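Local coordinates for In2-1 family protein, glutathione transferase lambda3 (Populus trichocarpa, PDB 4PQI) that binds glutathione and, as a lambda-class glutathione transferase, probably catalyses glutathione-dependent thiol-transfer reactions as a monomer, at residues 23-28 with 75-80; 132-137 with 180-185; 140-145 with 190-195; 185-190 with 224-229. All blocks are in the same frame, centred on the assembly; numbering follows the deposited sequence.

Contact 1 of 4, residues 23-28 with 75-80; sequences AEQPPL and PEKVYP
Q25 is the first residue of 23-28 to meet 75-80, and it does so with both ends of its amide. Its chain runs straight out, with CG anti to the backbone N (chi1 -178°) and the next torsion also extended, which carries the amide across to K77 and V78. There the two ends part company: Q25 OE1 lies 3.5 Å from K77 CD, against the aliphatic part of the lysine, whereas Q25 NE2 rests 3.5 Å from the methyl V78 CG2. A water bridges the polar ends, donating to Q25 OE1 at 2.8 Å and receiving a weak bond from K77 NZ. P26 turns instead to W73 and K34. Farther along, L28 CD2 comes to 3.3 Å from K77 O, while I93 and E88 of the hairpin strands also touch the leucine. Through Q25 and P26 on W73, and L28 on the hairpin, the N-terminal arm lies along the thioredoxin-like domain. V78 itself packs on W73, Y36 and I93. Between the two segments the chemistry implies adhesion by shape and hydration more than by direct polar pairing; direct ties lie just outside, from W73 NE1 to A23 O and K34 NZ to P27 O.

Contact 2 of 4, residues 132-137 with 180-185; sequences DKFNGT and IAYIPF
F134 and Y182 meet as a T-shaped pair in the all-helical C-terminal domain of the glutathione transferase fold, where helix 118-139 packs against helix 177-197. The edge of the tyrosine points at the face of the phenylalanine, with ring planes 79° apart and centroids separated by 5.7 Å. Y182 CE1 reaches the root of the ring, 4.0 Å from both F134 CB and F134 CG, so the T is off-centre. F134 has CG anti to its own nitrogen (chi1 176°), a setting that lays the ring before this edge; F154, A153 and L157 pack round the phenylalanine, and the Y182 hydroxyl is bound by L127 O. This is the fully buried, wholly aromatic part.

The other half comes closer yet reaches the solvent side: it is made by the partly exposed N135, whose amide lies over one face of the F185 ring. The amide is tilted 47° from that ring, so it is neither stacked flat nor upright. F185 also meets F43 edge to face and touches P42, both of the glutathione pocket. An alanine in place of F185 would probably leave the N135 amide without the surface it lies on and F43 without this edge-to-face neighbour. Outward from the contact, K133 and D132 are exposed. Over the F185 ring, N135 ND2 sits 3.5 Å above the plane, near its centre, while N135 OD1 is 3.5 Å from F185 CG.

Contact 3 of 4, residues 140-145 with 190-195; sequences TAFKGD and NIFLLE
F142 offers a ring face to F192 and part of its rim to L193, an example of how a single aromatic side chain can join a loop to a helix. The phenylalanine occupies the second position of a type I beta turn from A141 to G144, closed by a bond from G144 N to A141 O. From CB, which makes no close approach to 190-195, the side chain leaves with CG anti to the carbonyl carbon (chi1 -59°), bringing the ring round toward the helix. F142 CG is already 4.0 Å from F192 CE2. The two CD atoms and CE2 keep nearly the same separation from that carbon, and the far end comes slightly closer, with F142 CE1 and F142 CZ both 3.8 Å from F192 CE2. Such even spacing follows from the position of F192 CE2, which stands 3.7 Å above the F142 ring plane, over its centre. The pair is therefore a well-centred T-shaped stack, its planes 84° apart and its centroids separated by 5.0 Å. At the rim, F142 CE1 also meets the methyl L193 CD2 at 4.1 Å.

More aromatic rings extend the cluster: F239 meets F142, and Y235 and F197 meet F192, all edge to face. The turn between helices 118-139 and 146-149 is thus packed against the later part of helix 177-197, with helix 228-239 contributing F239 and Y235.

Contact 4 of 4, residues 185-190 with 224-229; sequences FVERLN and TKTDPK
E187 OE2 is gripped by two donors, the backbone nitrogen T226 N at 3.2 Å and a water at 2.9 Å. The bond from the amide is nearly straight, at 168°, and approaches almost along the C-O axis of the carboxylate. The same water gives its second hydrogen to T226 O, so both backbone polar atoms of the threonine are tied to one carboxylate oxygen, directly or through water. An extended glutamate chain, with CG anti to the backbone N (chi1 165°), spans the distance from helix to loop. Its other oxygen, OE1, is held by Y221 and Q45. Aliphatic contacts pad the carboxylate: T226 CG2 is 3.4 Å from E187 OE2, and the CB and CG of K225 lie alongside, while the ammonium of that lysine turns to N216.

R188 approaches the threonine from another direction. T226 CG2 lies over one face of the guanidinium, 3.8 Å above its plane and shifted toward the rim, and R188 NH2 is 3.7 Å from T226 CB. In the guanidinium plane, a second water accepts from R188 NH2 at 2.9 Å and donates to T224 O. Replacing E187 with an alanine would probably leave T226 N without its acceptor and Y221 without its carboxylate partner, freeing the loop to shift.

R188 also bonds Q45 and T40 O, linking this site to helix 42-54 and the loop before it. Segment 224-229, leading into helix 228-239, thus lies against helix 177-197 close to where the two domains meet.

In the fold
Contact 1 stands apart in the N-terminal, thioredoxin-like region, its centre about 28 to 36 Å from the centres of the others, and it closes along the chain before any of them opens. Contacts 2, 3 and 4 have centres about 12 to 14 Å apart and all use helix 177-197. Contacts 2 and 4 share F185, and contacts 3 and 4 share N190; F134 and F142, from contacts 2 and 3, both pack on L189 of contact 4. In sequence, contact 3 crosses both contact 2 and contact 4, whereas contact 4 follows contact 2. One central helix thereby joins helix 118-139, the following turn and the C-terminal segment beside the glutathione pocket.

Contact 1 of 4, residues 23-28 with 75-80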
# COMPACT_ATOMS: atom_id res chain seq x y z
N ALA A 23 18.43 -1.62 -18.60
CA ALA A 23 19.18 -1.25 -17.39
C ALA A 23 20.06 -2.37 -16.82
O ALA A 23 19.72 -3.56 -16.89
CB ALA A 23 18.25 -0.71 -16.31
N GLU A 24 21.18 -1.98 -16.22
CA GLU A 24 22.06 -2.93 -15.57
C GLU A 24 21.36 -3.49 -14.35
O GLU A 24 20.52 -2.83 -13.72
CB GLU A 24 23.36 -2.27 -15.11
CG GLU A 24 24.18 -1.71 -16.25
CD GLU A 24 25.10 -2.75 -16.82
OE1 GLU A 24 24.75 -3.37 -17.85
OE2 GLU A 24 26.18 -2.97 -16.22
N GLN A 25 21.71 -4.72 -14.01
CA GLN A 25 21.13 -5.35 -12.85
C GLN A 25 21.94 -4.99 -11.60
O GLN A 25 23.17 -5.10 -11.62
CB GLN A 25 21.11 -6.86 -13.05
CG GLN A 25 20.45 -7.59 -11.87
CD GLN A 25 20.54 -9.10 -11.97
OE1 GLN A 25 21.04 -9.65 -12.95
NE2 GLN A 25 20.07 -9.79 -10.92
N PRO A 26 21.27 -4.55 -10.51
CA PRO A 26 21.94 -4.33 -9.22
C PRO A 26 22.54 -5.64 -8.73
O PRO A 26 21.99 -6.69 -9.05
CB PRO A 26 20.81 -3.94 -8.27
CG PRO A 26 19.67 -3.54 -9.15
CD PRO A 26 19.81 -4.36 -10.40
N PRO A 27 23.66 -5.59 -8.00
CA PRO A 27 24.33 -6.79 -7.50
C PRO A 27 23.34 -7.63 -6.69
O PRO A 27 22.64 -7.09 -5.84
CB PRO A 27 25.42 -6.23 -6.59
CG PRO A 27 25.72 -4.90 -7.17
CD PRO A 27 24.41 -4.36 -7.66
N LEU A 28 23.24 -8.92 -7.00
CA LEU A 28 22.26 -9.80 -6.38
C LEU A 28 22.91 -10.57 -5.23
O LEU A 28 23.94 -11.20 -5.42
CB LEU A 28 21.68 -10.76 -7.42
CG LEU A 28 20.71 -11.81 -6.88
CD1 LEU A 28 19.48 -11.12 -6.30
CD2 LEU A 28 20.29 -12.82 -7.97
N PRO A 75 12.52 -11.37 -14.00
CA PRO A 75 11.96 -12.72 -13.88
C PRO A 75 13.01 -13.80 -14.03
O PRO A 75 12.88 -14.84 -13.37
CB PRO A 75 10.96 -12.80 -15.05
CG PRO A 75 11.41 -11.78 -16.00
CD PRO A 75 11.99 -10.67 -15.19
N GLU A 76 14.03 -13.57 -14.85
CA GLU A 76 15.03 -14.61 -15.10
C GLU A 76 15.99 -14.82 -13.94
O GLU A 76 16.36 -15.94 -13.64
CB GLU A 76 15.81 -14.31 -16.39
CG GLU A 76 14.97 -14.42 -17.67
CD GLU A 76 15.77 -14.09 -18.94
OE1 GLU A 76 17.02 -14.06 -18.88
OE2 GLU A 76 15.14 -13.86 -20.00
N LYS A 77 16.39 -13.75 -13.26
CA LYS A 77 17.49 -13.84 -12.30
C LYS A 77 17.13 -13.45 -10.87
O LYS A 77 17.86 -13.79 -9.94
CB LYS A 77 18.68 -13.01 -12.78
CG LYS A 77 19.39 -13.63 -13.97
CD LYS A 77 20.43 -12.70 -14.54
CE LYS A 77 21.05 -13.26 -15.82
NZ LYS A 77 21.88 -12.22 -16.52
N VAL A 78 16.01 -12.74 -10.69
CA VAL A 78 15.67 -12.25 -9.35
C VAL A 78 14.44 -12.95 -8.79
O VAL A 78 14.49 -13.58 -7.71
CB VAL A 78 15.50 -10.71 -9.32
CG1 VAL A 78 15.12 -10.20 -7.93
CG2 VAL A 78 16.80 -10.01 -9.81
N TYR A 79 13.34 -12.87 -9.53
CA TYR A 79 12.05 -13.25 -8.97
C TYR A 79 11.13 -13.83 -10.04
O TYR A 79 10.44 -13.09 -10.73
CB TYR A 79 11.41 -12.03 -8.32
CG TYR A 79 10.15 -12.33 -7.54
CD1 TYR A 79 10.16 -13.19 -6.44
CD2 TYR A 79 8.94 -11.74 -7.91
CE1 TYR A 79 8.98 -13.45 -5.72
CE2 TYR A 79 7.78 -12.00 -7.21
CZ TYR A 79 7.81 -12.86 -6.11
OH TYR A 79 6.64 -13.10 -5.43
N PRO A 80 11.12 -15.16 -10.17
CA PRO A 80 10.36 -15.88 -11.20
C PRO A 80 8.85 -15.56 -11.28
O PRO A 80 8.35 -15.48 -12.39
CB PRO A 80 10.63 -17.36 -10.88
CG PRO A 80 11.99 -17.33 -10.27
CD PRO A 80 12.00 -16.08 -9.41
O HOH W 1 22.15 -9.13 -15.46

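Contact 2 of 4, residues 132-137 with 180-185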
# COMPACT_ATOMS: atom_id res chain seq x y z
N ASP A 132 -8.30 -8.73 -0.17
CA ASP A 132 -8.52 -9.15 -1.56
C ASP A 132 -10.02 -9.19 -1.89
O ASP A 132 -10.40 -8.95 -3.04
CB ASP A 132 -7.80 -10.48 -1.89
CG ASP A 132 -8.21 -11.62 -0.97
OD1 ASP A 132 -8.64 -11.35 0.17
OD2 ASP A 132 -8.10 -12.79 -1.39
N LYS A 133 -10.87 -9.47 -0.90
CA LYS A 133 -12.32 -9.36 -1.14
C LYS A 133 -12.76 -7.90 -1.37
O LYS A 133 -13.62 -7.64 -2.22
CB LYS A 133 -13.15 -10.00 -0.03
CG LYS A 133 -14.66 -9.88 -0.28
CD LYS A 133 -15.50 -10.74 0.66
CE LYS A 133 -16.99 -10.64 0.32
NZ LYS A 133 -17.31 -11.23 -1.01
N PHE A 134 -12.20 -6.96 -0.61
CA PHE A 134 -12.42 -5.54 -0.86
C PHE A 134 -12.03 -5.16 -2.30
O PHE A 134 -12.82 -4.55 -3.03
CB PHE A 134 -11.66 -4.66 0.15
CG PHE A 134 -11.79 -3.17 -0.12
CD1 PHE A 134 -12.90 -2.48 0.31
CD2 PHE A 134 -10.81 -2.49 -0.83
CE1 PHE A 134 -13.04 -1.13 0.03
CE2 PHE A 134 -10.94 -1.15 -1.09
CZ PHE A 134 -12.06 -0.47 -0.66
N ASN A 135 -10.81 -5.51 -2.69
CA ASN A 135 -10.34 -5.18 -4.04
C ASN A 135 -11.18 -5.88 -5.08
O ASN A 135 -11.54 -5.28 -6.09
CB ASN A 135 -8.86 -5.53 -4.23
CG ASN A 135 -7.95 -4.60 -3.48
OD1 ASN A 135 -8.35 -3.51 -3.08
ND2 ASN A 135 -6.70 -5.03 -3.29
N GLY A 136 -11.50 -7.15 -4.82
CA GLY A 136 -12.30 -7.95 -5.73
C GLY A 136 -13.66 -7.33 -5.98
O GLY A 136 -14.16 -7.32 -7.11
N THR A 137 -14.26 -6.80 -4.93
CA THR A 137 -15.60 -6.24 -5.03
C THR A 137 -15.61 -4.92 -5.81
O THR A 137 -16.37 -4.78 -6.77
CB THR A 137 -16.23 -6.04 -3.62
OG1 THR A 137 -16.28 -7.29 -2.93
CG2 THR A 137 -17.64 -5.50 -3.74
N ILE A 180 -2.16 0.83 6.36
CA ILE A 180 -1.21 0.77 5.26
C ILE A 180 -1.67 -0.17 4.14
O ILE A 180 -1.49 0.13 2.96
CB ILE A 180 0.20 0.36 5.78
CG1 ILE A 180 0.70 1.44 6.74
CG2 ILE A 180 1.17 0.07 4.62
CD1 ILE A 180 1.97 1.13 7.49
N ALA A 181 -2.25 -1.30 4.52
CA ALA A 181 -2.74 -2.28 3.54
C ALA A 181 -3.83 -1.69 2.64
O ALA A 181 -3.85 -1.95 1.43
CB ALA A 181 -3.25 -3.55 4.26
N TYR A 182 -4.72 -0.89 3.23
CA TYR A 182 -5.87 -0.36 2.51
C TYR A 182 -5.67 0.95 1.75
O TYR A 182 -6.24 1.15 0.66
CB TYR A 182 -7.07 -0.23 3.45
CG TYR A 182 -7.73 -1.56 3.68
CD1 TYR A 182 -8.64 -2.06 2.77
CD2 TYR A 182 -7.41 -2.34 4.79
CE1 TYR A 182 -9.23 -3.28 2.96
CE2 TYR A 182 -8.00 -3.58 4.98
CZ TYR A 182 -8.91 -4.04 4.06
OH TYR A 182 -9.51 -5.26 4.22
N ILE A 183 -4.90 1.86 2.33
CA ILE A 183 -4.80 3.21 1.79
C ILE A 183 -4.38 3.32 0.31
O ILE A 183 -4.91 4.16 -0.40
CB ILE A 183 -3.98 4.20 2.71
CG1 ILE A 183 -4.20 5.65 2.29
CG2 ILE A 183 -2.48 3.91 2.67
CD1 ILE A 183 -5.62 6.14 2.39
N PRO A 184 -3.45 2.46 -0.18
CA PRO A 184 -3.12 2.67 -1.60
C PRO A 184 -4.30 2.43 -2.53
O PRO A 184 -4.41 3.05 -3.60
CB PRO A 184 -2.04 1.60 -1.87
CG PRO A 184 -1.46 1.30 -0.53
CD PRO A 184 -2.63 1.38 0.41
N PHE A 185 -5.20 1.54 -2.13
CA PHE A 185 -6.33 1.19 -2.98
C PHE A 185 -7.47 2.19 -2.80
O PHE A 185 -8.08 2.63 -3.78
CB PHE A 185 -6.74 -0.27 -2.73
CG PHE A 185 -5.69 -1.26 -3.17
CD1 PHE A 185 -5.62 -1.67 -4.50
CD2 PHE A 185 -4.74 -1.73 -2.28
CE1 PHE A 185 -4.62 -2.55 -4.93
CE2 PHE A 185 -3.74 -2.61 -2.69
CZ PHE A 185 -3.69 -3.03 -4.02

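Contact 3 of 4, residues 140-145 with 190-195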
# COMPACT_ATOMS: atom_id res chain seq x y z
N THR A 140 -14.42 -4.85 -9.65
CA THR A 140 -15.35 -5.49 -10.58
C THR A 140 -16.70 -4.76 -10.62
O THR A 140 -17.67 -5.29 -11.16
CB THR A 140 -15.59 -6.97 -10.22
OG1 THR A 140 -16.09 -7.07 -8.88
CG2 THR A 140 -14.29 -7.76 -10.32
N ALA A 141 -16.75 -3.56 -10.06
CA ALA A 141 -18.02 -2.84 -9.94
C ALA A 141 -18.21 -1.71 -10.97
O ALA A 141 -19.27 -1.09 -11.03
CB ALA A 141 -18.16 -2.29 -8.53
N PHE A 142 -17.18 -1.47 -11.78
CA PHE A 142 -17.14 -0.29 -12.64
C PHE A 142 -18.23 -0.26 -13.69
O PHE A 142 -18.63 0.82 -14.13
CB PHE A 142 -15.76 -0.12 -13.28
CG PHE A 142 -14.65 0.00 -12.30
CD1 PHE A 142 -14.84 0.68 -11.10
CD2 PHE A 142 -13.42 -0.59 -12.53
CE1 PHE A 142 -13.82 0.78 -10.18
CE2 PHE A 142 -12.40 -0.50 -11.61
CZ PHE A 142 -12.59 0.19 -10.44
N LYS A 143 -18.72 -1.43 -14.08
CA LYS A 143 -19.74 -1.49 -15.13
C LYS A 143 -21.17 -1.54 -14.59
O LYS A 143 -22.12 -1.62 -15.36
CB LYS A 143 -19.48 -2.66 -16.09
CG LYS A 143 -18.25 -2.49 -16.97
CD LYS A 143 -18.24 -3.48 -18.13
CE LYS A 143 -16.99 -3.34 -18.99
NZ LYS A 143 -15.75 -3.81 -18.29
N GLY A 144 -21.33 -1.49 -13.27
CA GLY A 144 -22.65 -1.63 -12.68
C GLY A 144 -23.07 -0.44 -11.84
O GLY A 144 -22.42 0.61 -11.86
N ASP A 145 -24.17 -0.60 -11.12
CA ASP A 145 -24.62 0.41 -10.18
C ASP A 145 -23.65 0.44 -9.00
O ASP A 145 -23.56 -0.52 -8.23
CB ASP A 145 -26.04 0.09 -9.70
CG ASP A 145 -26.68 1.24 -8.94
OD1 ASP A 145 -27.71 1.76 -9.41
OD2 ASP A 145 -26.15 1.62 -7.87
N ASN A 190 -10.76 6.33 -4.73
CA ASN A 190 -11.37 7.61 -4.42
C ASN A 190 -11.27 8.54 -5.63
O ASN A 190 -12.27 9.13 -6.06
CB ASN A 190 -10.69 8.23 -3.20
CG ASN A 190 -11.46 9.41 -2.64
OD1 ASN A 190 -12.57 9.71 -3.09
ND2 ASN A 190 -10.89 10.07 -1.65
N ILE A 191 -10.07 8.64 -6.19
CA ILE A 191 -9.85 9.50 -7.36
C ILE A 191 -10.62 9.01 -8.59
O ILE A 191 -11.27 9.81 -9.29
CB ILE A 191 -8.36 9.59 -7.72
CG1 ILE A 191 -7.55 10.10 -6.53
CG2 ILE A 191 -8.15 10.50 -8.91
CD1 ILE A 191 -6.05 9.93 -6.71
N PHE A 192 -10.56 7.71 -8.85
CA PHE A 192 -11.15 7.15 -10.06
C PHE A 192 -12.67 7.25 -10.06
O PHE A 192 -13.26 7.75 -11.02
CB PHE A 192 -10.70 5.70 -10.28
CG PHE A 192 -11.21 5.08 -11.56
CD1 PHE A 192 -10.99 5.69 -12.79
CD2 PHE A 192 -11.89 3.87 -11.53
CE1 PHE A 192 -11.45 5.11 -13.97
CE2 PHE A 192 -12.35 3.28 -12.71
CZ PHE A 192 -12.13 3.90 -13.93
N LEU A 193 -13.30 6.80 -8.98
CA LEU A 193 -14.76 6.82 -8.86
C LEU A 193 -15.35 8.23 -8.92
O LEU A 193 -16.37 8.47 -9.56
CB LEU A 193 -15.18 6.13 -7.56
CG LEU A 193 -14.93 4.62 -7.52
CD1 LEU A 193 -15.12 4.04 -6.11
CD2 LEU A 193 -15.83 3.92 -8.51
N LEU A 194 -14.69 9.17 -8.24
CA LEU A 194 -15.21 10.53 -8.19
C LEU A 194 -15.04 11.20 -9.56
O LEU A 194 -15.97 11.81 -10.06
CB LEU A 194 -14.51 11.33 -7.10
CG LEU A 194 -15.07 12.74 -6.88
CD1 LEU A 194 -16.56 12.69 -6.55
CD2 LEU A 194 -14.30 13.44 -5.79
N GLU A 195 -13.87 11.05 -10.17
CA GLU A 195 -13.61 11.72 -11.44
C GLU A 195 -14.39 11.13 -12.60
O GLU A 195 -14.90 11.85 -13.45
CB GLU A 195 -12.11 11.75 -11.78
CG GLU A 195 -11.31 12.66 -10.88
CD GLU A 195 -11.92 14.05 -10.79
OE1 GLU A 195 -12.20 14.51 -9.65
OE2 GLU A 195 -12.13 14.68 -11.85

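Contact 4 of 4, residues 185-190 with 224-229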
# COMPACT_ATOMS: atom_id res chain seq x y z
N PHE A 185 -5.20 1.54 -2.13
CA PHE A 185 -6.33 1.19 -2.98
C PHE A 185 -7.47 2.19 -2.80
O PHE A 185 -8.08 2.63 -3.78
CB PHE A 185 -6.74 -0.27 -2.73
CG PHE A 185 -5.69 -1.26 -3.17
CD1 PHE A 185 -5.62 -1.67 -4.50
CD2 PHE A 185 -4.74 -1.73 -2.28
CE1 PHE A 185 -4.62 -2.55 -4.93
CE2 PHE A 185 -3.74 -2.61 -2.69
CZ PHE A 185 -3.69 -3.03 -4.02
N VAL A 186 -7.70 2.60 -1.55
CA VAL A 186 -8.70 3.63 -1.29
C VAL A 186 -8.30 4.94 -1.97
O VAL A 186 -9.14 5.60 -2.57
CB VAL A 186 -8.93 3.84 0.23
CG1 VAL A 186 -9.81 5.09 0.48
CG2 VAL A 186 -9.56 2.60 0.85
N GLU A 187 -7.01 5.29 -1.88
CA GLU A 187 -6.44 6.45 -2.58
C GLU A 187 -6.83 6.47 -4.06
O GLU A 187 -7.39 7.46 -4.57
CB GLU A 187 -4.90 6.45 -2.44
CG GLU A 187 -4.13 7.39 -3.39
CD GLU A 187 -2.59 7.19 -3.36
OE1 GLU A 187 -2.05 6.56 -2.40
OE2 GLU A 187 -1.92 7.67 -4.30
N ARG A 188 -6.53 5.38 -4.76
CA ARG A 188 -6.78 5.32 -6.20
C ARG A 188 -8.27 5.22 -6.51
O ARG A 188 -8.76 5.88 -7.42
CB ARG A 188 -6.02 4.14 -6.81
CG ARG A 188 -4.52 4.32 -6.76
CD ARG A 188 -3.80 3.00 -6.95
NE ARG A 188 -2.36 3.21 -7.10
CZ ARG A 188 -1.55 3.54 -6.11
NH1 ARG A 188 -2.04 3.70 -4.88
NH2 ARG A 188 -0.25 3.71 -6.33
N LEU A 189 -8.99 4.41 -5.75
CA LEU A 189 -10.43 4.25 -5.95
C LEU A 189 -11.17 5.58 -5.75
O LEU A 189 -12.07 5.92 -6.52
CB LEU A 189 -10.99 3.16 -5.03
CG LEU A 189 -10.57 1.73 -5.42
CD1 LEU A 189 -10.99 0.74 -4.34
CD2 LEU A 189 -11.11 1.32 -6.79
N ASN A 190 -10.76 6.33 -4.73
CA ASN A 190 -11.37 7.61 -4.42
C ASN A 190 -11.27 8.54 -5.63
O ASN A 190 -12.27 9.13 -6.06
CB ASN A 190 -10.69 8.23 -3.20
CG ASN A 190 -11.46 9.41 -2.64
OD1 ASN A 190 -12.57 9.71 -3.09
ND2 ASN A 190 -10.89 10.07 -1.65
N THR A 224 4.74 8.78 -0.92
CA THR A 224 4.60 7.63 -1.82
C THR A 224 3.43 7.75 -2.79
O THR A 224 3.22 6.88 -3.64
CB THR A 224 4.40 6.33 -1.02
OG1 THR A 224 3.10 6.37 -0.44
CG2 THR A 224 5.45 6.20 0.06
N LYS A 225 2.66 8.83 -2.65
CA LYS A 225 1.44 9.02 -3.43
C LYS A 225 1.67 9.16 -4.94
O LYS A 225 2.61 9.82 -5.39
CB LYS A 225 0.62 10.20 -2.89
CG LYS A 225 -0.12 9.85 -1.60
CD LYS A 225 -0.94 11.01 -1.05
CE LYS A 225 -2.28 11.11 -1.73
NZ LYS A 225 -3.15 12.11 -1.06
N THR A 226 0.77 8.56 -5.71
CA THR A 226 0.86 8.46 -7.16
C THR A 226 0.21 9.67 -7.85
O THR A 226 -0.58 10.39 -7.25
CB THR A 226 0.21 7.13 -7.65
OG1 THR A 226 0.66 6.81 -8.97
CG2 THR A 226 -1.32 7.21 -7.61
N ASP A 227 0.57 9.89 -9.11
CA ASP A 227 0.03 11.00 -9.90
C ASP A 227 -1.44 10.77 -10.23
O ASP A 227 -1.78 9.81 -10.94
CB ASP A 227 0.84 11.15 -11.19
CG ASP A 227 0.59 12.46 -11.91
OD1 ASP A 227 1.57 13.05 -12.40
OD2 ASP A 227 -0.59 12.89 -11.99
N PRO A 228 -2.33 11.65 -9.72
CA PRO A 228 -3.79 11.52 -9.90
C PRO A 228 -4.18 11.42 -11.36
O PRO A 228 -4.97 10.53 -11.71
CB PRO A 228 -4.33 12.82 -9.32
CG PRO A 228 -3.33 13.20 -8.30
CD PRO A 228 -2.00 12.79 -8.86
N LYS A 229 -3.66 12.31 -12.20
CA LYS A 229 -4.01 12.33 -13.61
C LYS A 229 -3.59 11.04 -14.31
O LYS A 229 -4.37 10.45 -15.05
CB LYS A 229 -3.39 13.55 -14.30
CG LYS A 229 -3.91 14.88 -13.78
CD LYS A 229 -5.39 15.06 -14.08
CE LYS A 229 -5.92 16.37 -13.53
NZ LYS A 229 -7.31 16.68 -13.97
O HOH W 2 -2.58 10.25 -5.37
O HOH W 3 2.26 4.94 -5.51